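Mandelate racemase/muconate lactonizing enzyme family protein (Roseovarius nubinhibens ISM, PDB 3U4F) binds magnesium in the TIM-barrel active site of an enolase-superfamily enzyme and may act as a hydro-lyase. Local coordinates at residues C234-L239 against G256-D261; T263-M268 against L291-M296; I281-G286 against T305-N310; Y210-A215 against T242-E247. All blocks are in the same frame, centred on the assembly; numbering follows the deposited sequence.

Overall arrangement
From the N terminus, contact 4 opens at 210-215 and contact 1 at 234-239, before 242-247 closes the former and 256-261 the latter, so the two cross. Contacts 2 and 3 come after this pair and cross each other in the same way: 263-268 and 281-286 find their partners at 291-296 and 305-310. No contact nests within another. Contacts 2 and 4 pack neighbouring helices of the outer layer around the barrel, whereas contacts 1 and 3 join loops around the active site, both touching the bound guanidine. Glu257 of contact 1 meets His307 of contact 3, while contacts 3 and 4 lie farthest apart, their centres about 24 Å from each other.

Contact 1. Residues C234-L239 against G256-D261; sequences CPYWEL and GEQDCD. With MG (magnesium ion), chain E; GAI (guanidine), chain F.
The Tyr236 ring has Gln258 on one face and Trp237 on the other. On the first, Gln258 CB lies 3.6 Å from the centroid of the Tyr236 ring and only 16° off its normal, a CH-pi contact. Gln258 then bends at chi2 (90°), which carries its amide back along the same ring with the two planes 24° apart. Trp237 CE3, placed toward the rim, covers the opposite face, and the indole in turn meets Tyr236 CE2 at its edge. Asp259 OD2 approaches Tyr236 CD1 to 4.3 Å obliquely. The phenol oxygen is held across the dimer interface by the carbonyl of His93 of the second subunit.

No direct hydrogen bond links the two segments, yet two waters do. Both donate to Tyr236 O. The first also donates to Asp259 OD2, with 2.6 Å between the water oxygen and OD2; the second donates to Asp259 OD1, 2.7 Å from its oxygen. Both segments form type I turns after barrel strands, and 256-261 carries a ligand of the active-site magnesium, Glu257 OE1, 2.0 Å from the metal. Asp205 and Glu231 complete the protein ligands. Glu257 OE2 lies 3.0 Å from guanidine N2 and forms a salt bridge to Lys94 of the second subunit. The carboxylate is thus shared between metal and lysine, which probably couples the charge at the magnesium site to the dimer interface.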
loop_
_atom_site.group_PDB
_atom_site.type_symbol
_atom_site.label_atom_id
_atom_site.label_comp_id
_atom_site.label_asym_id
_atom_site.label_seq_id
_atom_site.Cartn_x
_atom_site.Cartn_y
_atom_site.Cartn_z
ATOM N N CYS A 234 2.535 18.212 8.378
ATOM C CA CYS A 234 2.061 18.251 6.996
ATOM C C CYS A 234 1.640 16.852 6.516
ATOM O O CYS A 234 2.098 15.836 7.053
ATOM C CB CYS A 234 3.202 18.715 6.104
ATOM S SG CYS A 234 3.831 20.396 6.496
ATOM N N PRO A 235 0.850 16.785 5.446
ATOM C CA PRO A 235 0.547 15.470 4.865
ATOM C C PRO A 235 1.764 14.537 4.824
ATOM O O PRO A 235 2.798 14.864 4.219
ATOM C CB PRO A 235 0.069 15.829 3.444
ATOM C CG PRO A 235 -0.669 17.182 3.703
ATOM C CD PRO A 235 0.316 17.891 4.612
ATOM N N TYR A 236 1.642 13.375 5.465
ATOM C CA TYR A 236 2.808 12.536 5.697
ATOM C C TYR A 236 3.447 12.061 4.392
ATOM O O TYR A 236 4.620 11.756 4.349
ATOM C CB TYR A 236 2.432 11.352 6.604
ATOM C CG TYR A 236 1.577 10.285 5.958
ATOM C CD1 TYR A 236 2.163 9.315 5.118
ATOM C CD2 TYR A 236 0.200 10.201 6.214
ATOM C CE1 TYR A 236 1.388 8.304 4.520
ATOM C CE2 TYR A 236 -0.596 9.172 5.605
ATOM C CZ TYR A 236 0.023 8.241 4.774
ATOM O OH TYR A 236 -0.700 7.193 4.195
ATOM N N TRP A 237 2.648 11.999 3.329
ATOM C CA TRP A 237 3.115 11.541 2.027
ATOM C C TRP A 237 3.855 12.627 1.237
ATOM O O TRP A 237 4.336 12.348 0.127
ATOM C CB TRP A 237 1.936 10.996 1.200
ATOM C CG TRP A 237 0.775 11.969 0.982
ATOM C CD1 TRP A 237 0.559 12.746 -0.114
ATOM C CD2 TRP A 237 -0.331 12.218 1.869
ATOM N NE1 TRP A 237 -0.588 13.493 0.045
ATOM C CE2 TRP A 237 -1.169 13.165 1.238
ATOM C CE3 TRP A 237 -0.708 11.706 3.112
ATOM C CZ2 TRP A 237 -2.337 13.647 1.826
ATOM C CZ3 TRP A 237 -1.889 12.177 3.704
ATOM C CH2 TRP A 237 -2.682 13.147 3.059
ATOM N N GLU A 238 3.931 13.841 1.791
ATOM C CA GLU A 238 4.679 14.949 1.152
ATOM C C GLU A 238 5.968 15.243 1.925
ATOM O O GLU A 238 6.017 16.144 2.758
ATOM C CB GLU A 238 3.810 16.214 1.044
ATOM C CG GLU A 238 2.567 16.049 0.161
ATOM C CD GLU A 238 2.890 15.925 -1.339
ATOM O OE1 GLU A 238 4.076 16.053 -1.750
ATOM O OE2 GLU A 238 1.943 15.667 -2.120
ATOM N N LEU A 239 7.010 14.465 1.657
ATOM C CA LEU A 239 8.210 14.536 2.501
ATOM C C LEU A 239 8.883 15.908 2.391
ATOM O O LEU A 239 9.440 16.407 3.358
ATOM C CB LEU A 239 9.215 13.441 2.140
ATOM C CG LEU A 239 8.796 11.962 2.276
ATOM C CD1 LEU A 239 9.927 11.085 1.801
ATOM C CD2 LEU A 239 8.511 11.644 3.715
ATOM N N GLY A 256 6.249 9.474 10.745
ATOM C CA GLY A 256 6.523 8.223 10.049
ATOM C C GLY A 256 5.540 7.103 10.378
ATOM O O GLY A 256 5.699 6.001 9.865
ATOM N N GLU A 257 4.531 7.365 11.211
ATOM C CA GLU A 257 3.666 6.288 11.675
ATOM C C GLU A 257 2.938 5.552 10.557
ATOM O O GLU A 257 2.703 4.356 10.703
ATOM C CB GLU A 257 2.687 6.742 12.746
ATOM C CG GLU A 257 1.575 7.662 12.242
ATOM C CD GLU A 257 0.891 8.317 13.390
ATOM O OE1 GLU A 257 1.594 8.978 14.210
ATOM O OE2 GLU A 257 -0.347 8.179 13.464
ATOM N N GLN A 258 2.621 6.241 9.448
ATOM C CA GLN A 258 1.942 5.561 8.295
ATOM C C GLN A 258 2.888 5.031 7.250
ATOM O O GLN A 258 2.460 4.492 6.241
ATOM C CB GLN A 258 0.925 6.484 7.608
ATOM C CG GLN A 258 -0.298 6.760 8.431
ATOM C CD GLN A 258 -0.197 7.988 9.336
ATOM O OE1 GLN A 258 0.690 8.846 9.197
ATOM N NE2 GLN A 258 -1.163 8.113 10.218
ATOM N N ASP A 259 4.183 5.167 7.482
ATOM C CA ASP A 259 5.162 4.729 6.511
ATOM C C ASP A 259 5.513 3.254 6.668
ATOM O O ASP A 259 6.116 2.861 7.665
ATOM C CB ASP A 259 6.403 5.596 6.643
ATOM C CG ASP A 259 6.194 6.954 6.017
ATOM O OD1 ASP A 259 6.242 7.029 4.763
ATOM O OD2 ASP A 259 5.910 7.917 6.755
ATOM N N CYS A 260 5.144 2.459 5.668
ATOM C CA CYS A 260 5.352 1.015 5.745
ATOM C C CYS A 260 6.373 0.554 4.679
ATOM O O CYS A 260 6.723 -0.615 4.601
ATOM C CB CYS A 260 3.998 0.291 5.595
ATOM S SG CYS A 260 3.181 0.561 4.028
ATOM N N ASP A 261 6.886 1.501 3.896
ATOM C CA ASP A 261 7.767 1.203 2.750
ATOM C C ASP A 261 9.208 1.518 3.139
ATOM O O ASP A 261 9.537 2.670 3.393
ATOM C CB ASP A 261 7.323 2.041 1.528
ATOM C CG ASP A 261 8.225 1.863 0.298
ATOM O OD1 ASP A 261 9.281 1.204 0.366
ATOM O OD2 ASP A 261 7.860 2.400 -0.772
HETATM MG MG MG E . 0.889 10.558 15.307
HETATM C C GAI F . -0.540 9.365 17.083
HETATM N N1 GAI F . -1.230 8.811 18.046
HETATM N N2 GAI F . -1.065 9.764 15.870
HETATM N N3 GAI F . 0.787 9.535 17.217
HETATM O O HOH W 1 6.097 10.484 6.329
HETATM O O HOH W 2 5.639 9.095 3.107
HETATM O O HOH W 3 0.576 11.586 13.636
#

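Contact 2. Residues T263-M268 against L291-M296; sequences TTWRRM and LRVARM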
loop_
_atom_site.group_PDB
_atom_site.type_symbol
_atom_site.label_atom_id
_atom_site.label_comp_id
_atom_site.label_asym_id
_atom_site.label_seq_id
_atom_site.Cartn_x
_atom_site.Cartn_y
_atom_site.Cartn_z
ATOM N N THR A 263 11.859 1.748 1.382
ATOM C CA THR A 263 12.483 2.727 0.474
ATOM C C THR A 263 12.113 4.165 0.804
ATOM O O THR A 263 12.974 5.082 0.789
ATOM C CB THR A 263 12.178 2.417 -1.006
ATOM O OG1 THR A 263 12.442 1.041 -1.222
ATOM C CG2 THR A 263 13.110 3.225 -1.920
ATOM N N THR A 264 10.859 4.377 1.163
ATOM C CA THR A 264 10.452 5.693 1.622
ATOM C C THR A 264 11.160 6.064 2.917
ATOM O O THR A 264 11.588 7.197 3.091
ATOM C CB THR A 264 8.967 5.743 1.797
ATOM O OG1 THR A 264 8.373 5.365 0.545
ATOM C CG2 THR A 264 8.517 7.137 2.221
ATOM N N TRP A 265 11.268 5.108 3.828
ATOM C CA TRP A 265 12.027 5.348 5.049
ATOM C C TRP A 265 13.472 5.809 4.752
ATOM O O TRP A 265 13.977 6.766 5.365
ATOM C CB TRP A 265 12.015 4.091 5.930
ATOM C CG TRP A 265 10.853 4.077 6.877
ATOM C CD1 TRP A 265 9.764 3.244 6.834
ATOM C CD2 TRP A 265 10.643 4.948 7.994
ATOM N NE1 TRP A 265 8.909 3.522 7.870
ATOM C CE2 TRP A 265 9.413 4.575 8.592
ATOM C CE3 TRP A 265 11.362 6.029 8.533
ATOM C CZ2 TRP A 265 8.890 5.226 9.723
ATOM C CZ3 TRP A 265 10.836 6.686 9.637
ATOM C CH2 TRP A 265 9.609 6.272 10.233
ATOM N N ARG A 266 14.131 5.135 3.814
ATOM C CA ARG A 266 15.493 5.496 3.463
ATOM C C ARG A 266 15.534 6.916 2.928
ATOM O O ARG A 266 16.417 7.690 3.317
ATOM C CB ARG A 266 16.112 4.534 2.452
ATOM C CG ARG A 266 17.615 4.887 2.216
ATOM C CD ARG A 266 18.345 3.881 1.362
ATOM N NE ARG A 266 17.533 3.359 0.264
ATOM C CZ ARG A 266 17.228 4.005 -0.857
ATOM N NH1 ARG A 266 17.659 5.240 -1.074
ATOM N NH2 ARG A 266 16.495 3.394 -1.773
ATOM N N ARG A 267 14.578 7.249 2.052
ATOM C CA ARG A 267 14.488 8.590 1.466
ATOM C C ARG A 267 14.270 9.648 2.549
ATOM O O ARG A 267 14.933 10.708 2.546
ATOM C CB ARG A 267 13.376 8.629 0.397
ATOM C CG ARG A 267 13.136 9.977 -0.292
ATOM C CD ARG A 267 12.080 9.884 -1.428
ATOM N NE ARG A 267 11.895 11.223 -1.980
ATOM C CZ ARG A 267 10.833 12.013 -1.781
ATOM N NH1 ARG A 267 9.786 11.590 -1.084
ATOM N NH2 ARG A 267 10.809 13.232 -2.309
HETATM N N MSE A 268 13.350 9.362 3.482
HETATM C CA MSE A 268 12.979 10.340 4.514
HETATM C C MSE A 268 14.176 10.616 5.432
HETATM O O MSE A 268 14.442 11.764 5.808
HETATM C CB MSE A 268 11.822 9.794 5.352
HETATM C CG MSE A 268 11.314 10.775 6.415
HETATM SE SE MSE A 268 10.318 9.915 7.871
HETATM C CE MSE A 268 9.241 8.601 6.831
ATOM N N LEU A 291 13.573 -2.645 13.268
ATOM C CA LEU A 291 14.966 -2.532 13.631
ATOM C C LEU A 291 15.798 -2.019 12.468
ATOM O O LEU A 291 16.785 -1.294 12.673
ATOM C CB LEU A 291 15.500 -3.873 14.120
ATOM C CG LEU A 291 14.964 -4.278 15.484
ATOM C CD1 LEU A 291 15.296 -5.754 15.699
ATOM C CD2 LEU A 291 15.558 -3.413 16.581
ATOM N N ARG A 292 15.425 -2.419 11.255
ATOM C CA ARG A 292 16.048 -1.853 10.055
ATOM C C ARG A 292 15.879 -0.329 9.979
ATOM O O ARG A 292 16.844 0.390 9.703
ATOM C CB ARG A 292 15.541 -2.538 8.767
ATOM C CG ARG A 292 15.948 -3.995 8.678
ATOM C CD ARG A 292 15.385 -4.644 7.393
ATOM N NE ARG A 292 15.897 -3.967 6.187
ATOM C CZ ARG A 292 15.648 -4.367 4.943
ATOM N NH1 ARG A 292 14.881 -5.451 4.752
ATOM N NH2 ARG A 292 16.144 -3.682 3.891
ATOM N N VAL A 293 14.675 0.157 10.258
ATOM C CA VAL A 293 14.437 1.593 10.326
ATOM C C VAL A 293 15.234 2.250 11.471
ATOM O O VAL A 293 15.863 3.297 11.277
ATOM C CB VAL A 293 12.934 1.912 10.410
ATOM C CG1 VAL A 293 12.684 3.393 10.729
ATOM C CG2 VAL A 293 12.266 1.533 9.095
ATOM N N ALA A 294 15.222 1.632 12.644
ATOM C CA ALA A 294 15.994 2.156 13.777
ATOM C C ALA A 294 17.464 2.252 13.422
ATOM O O ALA A 294 18.133 3.223 13.802
ATOM C CB ALA A 294 15.826 1.266 15.022
ATOM N N ARG A 295 17.990 1.236 12.727
ATOM C CA ARG A 295 19.421 1.264 12.329
ATOM C C ARG A 295 19.734 2.367 11.309
ATOM O O ARG A 295 20.774 3.023 11.417
ATOM C CB ARG A 295 19.905 -0.085 11.812
ATOM C CG ARG A 295 20.115 -1.122 12.917
ATOM C CD ARG A 295 20.488 -2.493 12.315
ATOM N NE ARG A 295 19.866 -3.574 13.093
ATOM C CZ ARG A 295 18.997 -4.468 12.610
ATOM N NH1 ARG A 295 18.643 -4.468 11.326
ATOM N NH2 ARG A 295 18.506 -5.392 13.426
HETATM N N MSE A 296 18.854 2.561 10.312
HETATM C CA MSE A 296 19.006 3.702 9.391
HETATM C C MSE A 296 19.015 5.035 10.156
HETATM O O MSE A 296 19.866 5.916 9.897
HETATM C CB MSE A 296 17.857 3.747 8.375
HETATM C CG MSE A 296 17.782 2.557 7.438
HETATM SE SE MSE A 296 16.260 2.914 6.227
HETATM C CE MSE A 296 15.435 1.115 6.175
#
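Trp265 presents one face of its indole to Val293, and its CB already touches both partners, lying 4.1 Å from Val293 CG2 and 4.4 Å from the selenium of Met296, which is present as selenomethionine. At the next atom, Trp265 CG approaches Val293 CG2 to 3.7 Å; that methyl stands 14° off the normal of the five-membered ring, a CH-pi contact. On the same ring, NE1 hydrogen-bonds to Asp259 O. Val293 CG1 covers the benzene half, 3.7 Å from Trp265 CE3 and, farther out, 3.9 Å from Trp265 CZ3, so the two methyls divide the indole between them. With chi1 of 170°, CG1 of Val293 points opposite the backbone N while CG2 lies beside it, which sets both branches against the face. Met268 CE covers the other face.

Beside this CH-pi contact, the Met296 selenium rests 3.9 Å from Arg266 CA, while the Arg266 guanidinium leads away to a salt bridge with Glu238 of the second subunit. Helices 262-270 and 287-299 run nearly parallel here, their short segments crossing at -16° with axes 10.3 Å apart. They are neighbours in the outer helical layer of the barrel, with strand 276-277 and helix 281-284 between them in sequence; Leu284 of the latter touches both Trp265 and Val293.

Contact 3. Residues I281-G286 against T305-N310; sequences ILYLGG and TPHCAN. With GAI (guanidine), chain F.
The guanidine-binding pocket of the active site, at the mouth of the barrel, includes His307, and Tyr283 meets this histidine from a weakly bonded helical turn, 281-284, just after 277-279, whose backbone bonds alongside 305-307. Their closest atoms, Tyr283 CE2 and His307 CE1, are 3.9 Å apart. The ring planes differ by only 23°, but the centroids are 5.8 Å apart, so the rings are slid past each other and barely overlap. With chi1 of 165°, CG of His307 is turned opposite its backbone N, which swings the imidazole out between the tyrosine and the ligand. Guanidine sits at an edge of that ring, near its plane, with His307 CD2 3.3 Å from guanidine N3.

A water links the backbones: it accepts from Ile281 N at 2.8 Å from the water oxygen, and it donates to His307 O. Gly285, with positive phi, is the first residue to leave the helical angles, and Gly286 N bonds back to Ile281 O at 2.8 Å.

Asp280 positions both partners, since its OD1 hydrogen-bonds His307 ND1 and its OD2 hydrogen-bonds the Tyr283 backbone N. This His-Asp pairing resembles the dyad of mandelate racemase, where the histidine serves as a general base. ND1 is held by the carboxylate, the tyrosine lies obliquely beside CE1, and CD2 and NE2 are turned to the ligand; a similar role in catalysis here would be consistent with that geometry.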
loop_
_atom_site.group_PDB
_atom_site.type_symbol
_atom_site.label_atom_id
_atom_site.label_comp_id
_atom_site.label_asym_id
_atom_site.label_seq_id
_atom_site.Cartn_x
_atom_site.Cartn_y
_atom_site.Cartn_z
ATOM N N ILE A 281 5.291 -0.399 14.826
ATOM C CA ILE A 281 5.866 -1.727 14.622
ATOM C C ILE A 281 4.946 -2.624 13.791
ATOM O O ILE A 281 5.431 -3.403 12.961
ATOM C CB ILE A 281 6.171 -2.384 15.963
ATOM C CG1 ILE A 281 7.326 -1.653 16.672
ATOM C CG2 ILE A 281 6.502 -3.876 15.793
ATOM C CD1 ILE A 281 7.502 -2.221 18.189
ATOM N N LEU A 282 3.646 -2.532 14.014
ATOM C CA LEU A 282 2.733 -3.403 13.281
ATOM C C LEU A 282 2.334 -2.880 11.892
ATOM O O LEU A 282 2.154 -3.691 10.974
ATOM C CB LEU A 282 1.536 -3.783 14.147
ATOM C CG LEU A 282 1.902 -4.435 15.508
ATOM C CD1 LEU A 282 0.635 -4.807 16.287
ATOM C CD2 LEU A 282 2.810 -5.679 15.310
ATOM N N TYR A 283 2.226 -1.562 11.712
ATOM C CA TYR A 283 2.031 -0.998 10.358
ATOM C C TYR A 283 3.216 -1.283 9.441
ATOM O O TYR A 283 3.055 -1.534 8.249
ATOM C CB TYR A 283 1.773 0.517 10.375
ATOM C CG TYR A 283 0.455 0.975 11.025
ATOM C CD1 TYR A 283 -0.651 0.110 11.120
ATOM C CD2 TYR A 283 0.303 2.292 11.495
ATOM C CE1 TYR A 283 -1.866 0.537 11.684
ATOM C CE2 TYR A 283 -0.916 2.724 12.106
ATOM C CZ TYR A 283 -1.990 1.826 12.198
ATOM O OH TYR A 283 -3.215 2.210 12.753
ATOM N N LEU A 284 4.416 -1.240 10.009
ATOM C CA LEU A 284 5.621 -1.361 9.230
ATOM C C LEU A 284 5.938 -2.797 8.805
ATOM O O LEU A 284 6.682 -2.986 7.852
ATOM C CB LEU A 284 6.813 -0.724 9.989
ATOM C CG LEU A 284 8.219 -0.751 9.378
ATOM C CD1 LEU A 284 8.274 -0.094 7.999
ATOM C CD2 LEU A 284 9.116 -0.009 10.334
ATOM N N GLY A 285 5.405 -3.802 9.519
ATOM C CA GLY A 285 5.666 -5.183 9.168
ATOM C C GLY A 285 6.461 -6.002 10.181
ATOM O O GLY A 285 6.887 -7.116 9.878
ATOM N N GLY A 286 6.612 -5.464 11.399
ATOM C CA GLY A 286 7.127 -6.231 12.523
ATOM C C GLY A 286 8.446 -5.710 13.101
ATOM O O GLY A 286 9.005 -4.678 12.677
ATOM N N THR A 305 11.033 7.143 18.241
ATOM C CA THR A 305 9.939 7.241 19.208
ATOM C C THR A 305 8.697 6.669 18.519
ATOM O O THR A 305 7.951 7.392 17.877
ATOM C CB THR A 305 9.717 8.723 19.644
ATOM O OG1 THR A 305 10.896 9.174 20.318
ATOM C CG2 THR A 305 8.565 8.838 20.624
ATOM N N PRO A 306 8.487 5.350 18.640
ATOM C CA PRO A 306 7.449 4.705 17.810
ATOM C C PRO A 306 6.034 5.146 18.130
ATOM O O PRO A 306 5.755 5.646 19.210
ATOM C CB PRO A 306 7.626 3.209 18.140
ATOM C CG PRO A 306 9.067 3.091 18.488
ATOM C CD PRO A 306 9.283 4.349 19.349
ATOM N N HIS A 307 5.136 4.929 17.167
ATOM C CA HIS A 307 3.742 5.208 17.328
ATOM C C HIS A 307 3.106 3.960 17.907
ATOM O O HIS A 307 3.365 2.830 17.480
ATOM C CB HIS A 307 3.153 5.495 15.938
ATOM C CG HIS A 307 1.661 5.450 15.873
ATOM N ND1 HIS A 307 0.969 4.315 15.502
ATOM C CD2 HIS A 307 0.731 6.413 16.076
ATOM C CE1 HIS A 307 -0.330 4.583 15.487
ATOM N NE2 HIS A 307 -0.499 5.846 15.829
ATOM N N CYS A 308 2.257 4.153 18.881
ATOM C CA CYS A 308 1.445 3.023 19.329
ATOM C C CYS A 308 0.265 3.632 19.959
ATOM O O CYS A 308 0.396 4.239 21.024
ATOM C CB CYS A 308 2.194 2.046 20.279
ATOM S SG CYS A 308 3.359 2.670 21.421
ATOM N N ALA A 309 -0.877 3.464 19.303
ATOM C CA ALA A 309 -2.044 4.273 19.599
ATOM C C ALA A 309 -3.239 3.559 20.260
ATOM O O ALA A 309 -4.341 4.109 20.337
ATOM C CB ALA A 309 -2.472 5.009 18.362
ATOM N N ASN A 310 -3.035 2.327 20.704
ATOM C CA ASN A 310 -4.020 1.703 21.567
ATOM C C ASN A 310 -3.306 0.682 22.430
ATOM O O ASN A 310 -2.095 0.457 22.263
ATOM C CB ASN A 310 -5.127 1.038 20.776
ATOM C CG ASN A 310 -4.599 0.086 19.769
ATOM O OD1 ASN A 310 -3.994 -0.927 20.104
ATOM N ND2 ASN A 310 -4.817 0.408 18.498
HETATM C C GAI F . -0.540 9.365 17.083
HETATM N N1 GAI F . -1.230 8.811 18.046
HETATM N N2 GAI F . -1.065 9.764 15.870
HETATM N N3 GAI F . 0.787 9.535 17.217
HETATM O O HOH W 4 5.128 0.737 17.411
#

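Contact 4. Residues Y210-A215 against T242-E247; sequences YAPAQA and TKEVSE. With MG (magnesium ion), chain G.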
loop_
_atom_site.group_PDB
_atom_site.type_symbol
_atom_site.label_atom_id
_atom_site.label_comp_id
_atom_site.label_asym_id
_atom_site.label_seq_id
_atom_site.Cartn_x
_atom_site.Cartn_y
_atom_site.Cartn_z
ATOM N N TYR A 210 -1.551 20.419 7.935
ATOM C CA TYR A 210 -1.132 21.751 7.487
ATOM C C TYR A 210 -0.283 21.844 6.224
ATOM O O TYR A 210 0.537 20.974 5.952
ATOM C CB TYR A 210 -0.393 22.429 8.632
ATOM C CG TYR A 210 -1.257 22.657 9.853
ATOM C CD1 TYR A 210 -2.291 23.593 9.829
ATOM C CD2 TYR A 210 -1.041 21.942 11.035
ATOM C CE1 TYR A 210 -3.084 23.834 10.981
ATOM C CE2 TYR A 210 -1.815 22.160 12.164
ATOM C CZ TYR A 210 -2.827 23.108 12.138
ATOM O OH TYR A 210 -3.585 23.329 13.257
ATOM N N ALA A 211 -0.432 22.934 5.468
ATOM C CA ALA A 211 0.625 23.295 4.520
ATOM C C ALA A 211 1.844 23.806 5.317
ATOM O O ALA A 211 1.685 24.230 6.463
ATOM C CB ALA A 211 0.125 24.376 3.553
ATOM N N PRO A 212 3.059 23.774 4.718
ATOM C CA PRO A 212 4.260 24.130 5.497
ATOM C C PRO A 212 4.218 25.519 6.171
ATOM O O PRO A 212 4.576 25.637 7.336
ATOM C CB PRO A 212 5.378 24.084 4.461
ATOM C CG PRO A 212 4.875 23.148 3.371
ATOM C CD PRO A 212 3.390 23.294 3.357
ATOM N N ALA A 213 3.756 26.562 5.459
ATOM C CA ALA A 213 3.714 27.873 6.090
ATOM C C ALA A 213 2.751 27.917 7.291
ATOM O O ALA A 213 3.027 28.597 8.293
ATOM C CB ALA A 213 3.370 28.972 5.067
ATOM N N GLN A 214 1.630 27.204 7.202
ATOM C CA GLN A 214 0.717 27.134 8.347
ATOM C C GLN A 214 1.368 26.393 9.510
ATOM O O GLN A 214 1.140 26.726 10.675
ATOM C CB GLN A 214 -0.553 26.403 7.985
ATOM C CG GLN A 214 -1.456 27.124 6.980
ATOM C CD GLN A 214 -2.607 26.238 6.573
ATOM O OE1 GLN A 214 -2.421 25.100 6.140
ATOM N NE2 GLN A 214 -3.814 26.753 6.726
ATOM N N ALA A 215 2.125 25.355 9.186
ATOM C CA ALA A 215 2.773 24.550 10.211
ATOM C C ALA A 215 3.916 25.344 10.834
ATOM O O ALA A 215 4.186 25.209 12.031
ATOM C CB ALA A 215 3.278 23.262 9.607
ATOM N N THR A 242 7.262 18.394 4.869
ATOM C CA THR A 242 7.706 18.145 6.247
ATOM C C THR A 242 9.152 18.633 6.469
ATOM O O THR A 242 9.454 19.229 7.494
ATOM C CB THR A 242 7.574 16.647 6.576
ATOM O OG1 THR A 242 6.207 16.253 6.347
ATOM C CG2 THR A 242 7.957 16.378 8.034
ATOM N N LYS A 243 10.032 18.382 5.501
ATOM C CA LYS A 243 11.413 18.883 5.587
ATOM C C LYS A 243 11.466 20.415 5.700
ATOM O O LYS A 243 12.202 20.972 6.522
ATOM C CB LYS A 243 12.195 18.421 4.370
ATOM C CG LYS A 243 13.681 18.783 4.372
ATOM C CD LYS A 243 14.352 18.150 3.163
ATOM C CE LYS A 243 15.627 18.872 2.738
ATOM N NZ LYS A 243 16.723 18.479 3.644
ATOM N N GLU A 244 10.690 21.109 4.870
ATOM C CA GLU A 244 10.630 22.569 4.989
ATOM C C GLU A 244 10.291 23.024 6.407
ATOM O O GLU A 244 10.880 23.991 6.927
ATOM C CB GLU A 244 9.614 23.169 4.014
ATOM C CG GLU A 244 9.858 24.678 3.831
ATOM C CD GLU A 244 8.790 25.361 2.986
ATOM O OE1 GLU A 244 8.169 24.681 2.120
ATOM O OE2 GLU A 244 8.597 26.583 3.218
ATOM N N VAL A 245 9.334 22.347 7.034
ATOM C CA VAL A 245 8.947 22.688 8.397
ATOM C C VAL A 245 10.070 22.432 9.409
ATOM O O VAL A 245 10.398 23.322 10.209
ATOM C CB VAL A 245 7.648 21.970 8.804
ATOM C CG1 VAL A 245 7.227 22.371 10.211
ATOM C CG2 VAL A 245 6.540 22.297 7.769
ATOM N N SER A 246 10.646 21.223 9.372
ATOM C CA SER A 246 11.846 20.872 10.167
ATOM C C SER A 246 12.946 21.889 9.999
ATOM O O SER A 246 13.559 22.311 10.982
ATOM C CB SER A 246 12.437 19.516 9.720
ATOM O OG SER A 246 11.539 18.528 10.124
ATOM N N GLU A 247 13.220 22.269 8.757
ATOM C CA GLU A 247 14.308 23.243 8.513
ATOM C C GLU A 247 14.043 24.628 9.096
ATOM O O GLU A 247 14.989 25.305 9.527
ATOM C CB GLU A 247 14.693 23.320 7.025
ATOM C CG GLU A 247 15.430 22.082 6.517
ATOM C CD GLU A 247 15.606 22.074 4.994
ATOM O OE1 GLU A 247 14.694 22.527 4.261
ATOM O OE2 GLU A 247 16.663 21.611 4.518
HETATM MG MG MG G . 14.389 22.043 12.848
HETATM O O HOH W 5 12.797 20.869 13.556
HETATM O O HOH W 6 15.349 20.305 12.086
HETATM O O HOH W 7 15.532 21.730 14.651
HETATM O O HOH W 8 16.101 23.242 12.248
#
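Val245 points both its methyls at the start of helix 212-224. Its CG2 fits between two residues one turn apart, 3.7 Å from Pro212 CA and 3.9 Å from Ala215 CB. CG1 is the more distant branch, 4.1 Å from Ala215 CB. The valine has chi1 of -178°, which sets CG1 opposite the backbone N and CG2 beside it, so that both methyls face the Ala215 methyl. Farther out, Glu244 lies across Pro212 at about a right angle. Its chain is extended, and the carboxylate reaches over the proline with Glu244 OE1 3.7 Å from Pro212 CB, an approach to a carbon atom in which no hydrogen bond takes part.

Helices 212-224 and 239-248 succeed each other on the outside of the TIM barrel, with strand 229-231 running between them in sequence, and their backbones come closest at Pro212 and Val245. The first helix starts at the N-cap Ala211, whose N donates to Gln214 OE1 over 3.0 Å with an N-H...O angle of 157°. The donor lies in the carbonyl plane of that amide. Such a bond from the N-cap nitrogen to the side chain three residues on is one half of a capping box; the methyl of Ala211 cannot supply the reciprocal bond. On the second helix, Lys243 NZ forms a salt bridge with Glu247 OE2, its hydrogen bond being weak, and also hydrogen-bonds Met271 O.

Past the valine, Ser246 turns its carbonyl O toward a second magnesium, 2.1 Å away. Leu249 O and four waters fill the other positions of this ion, which therefore meets the protein through backbone oxygens, and Ser246 OG hydrogen-bonds Ala273 O.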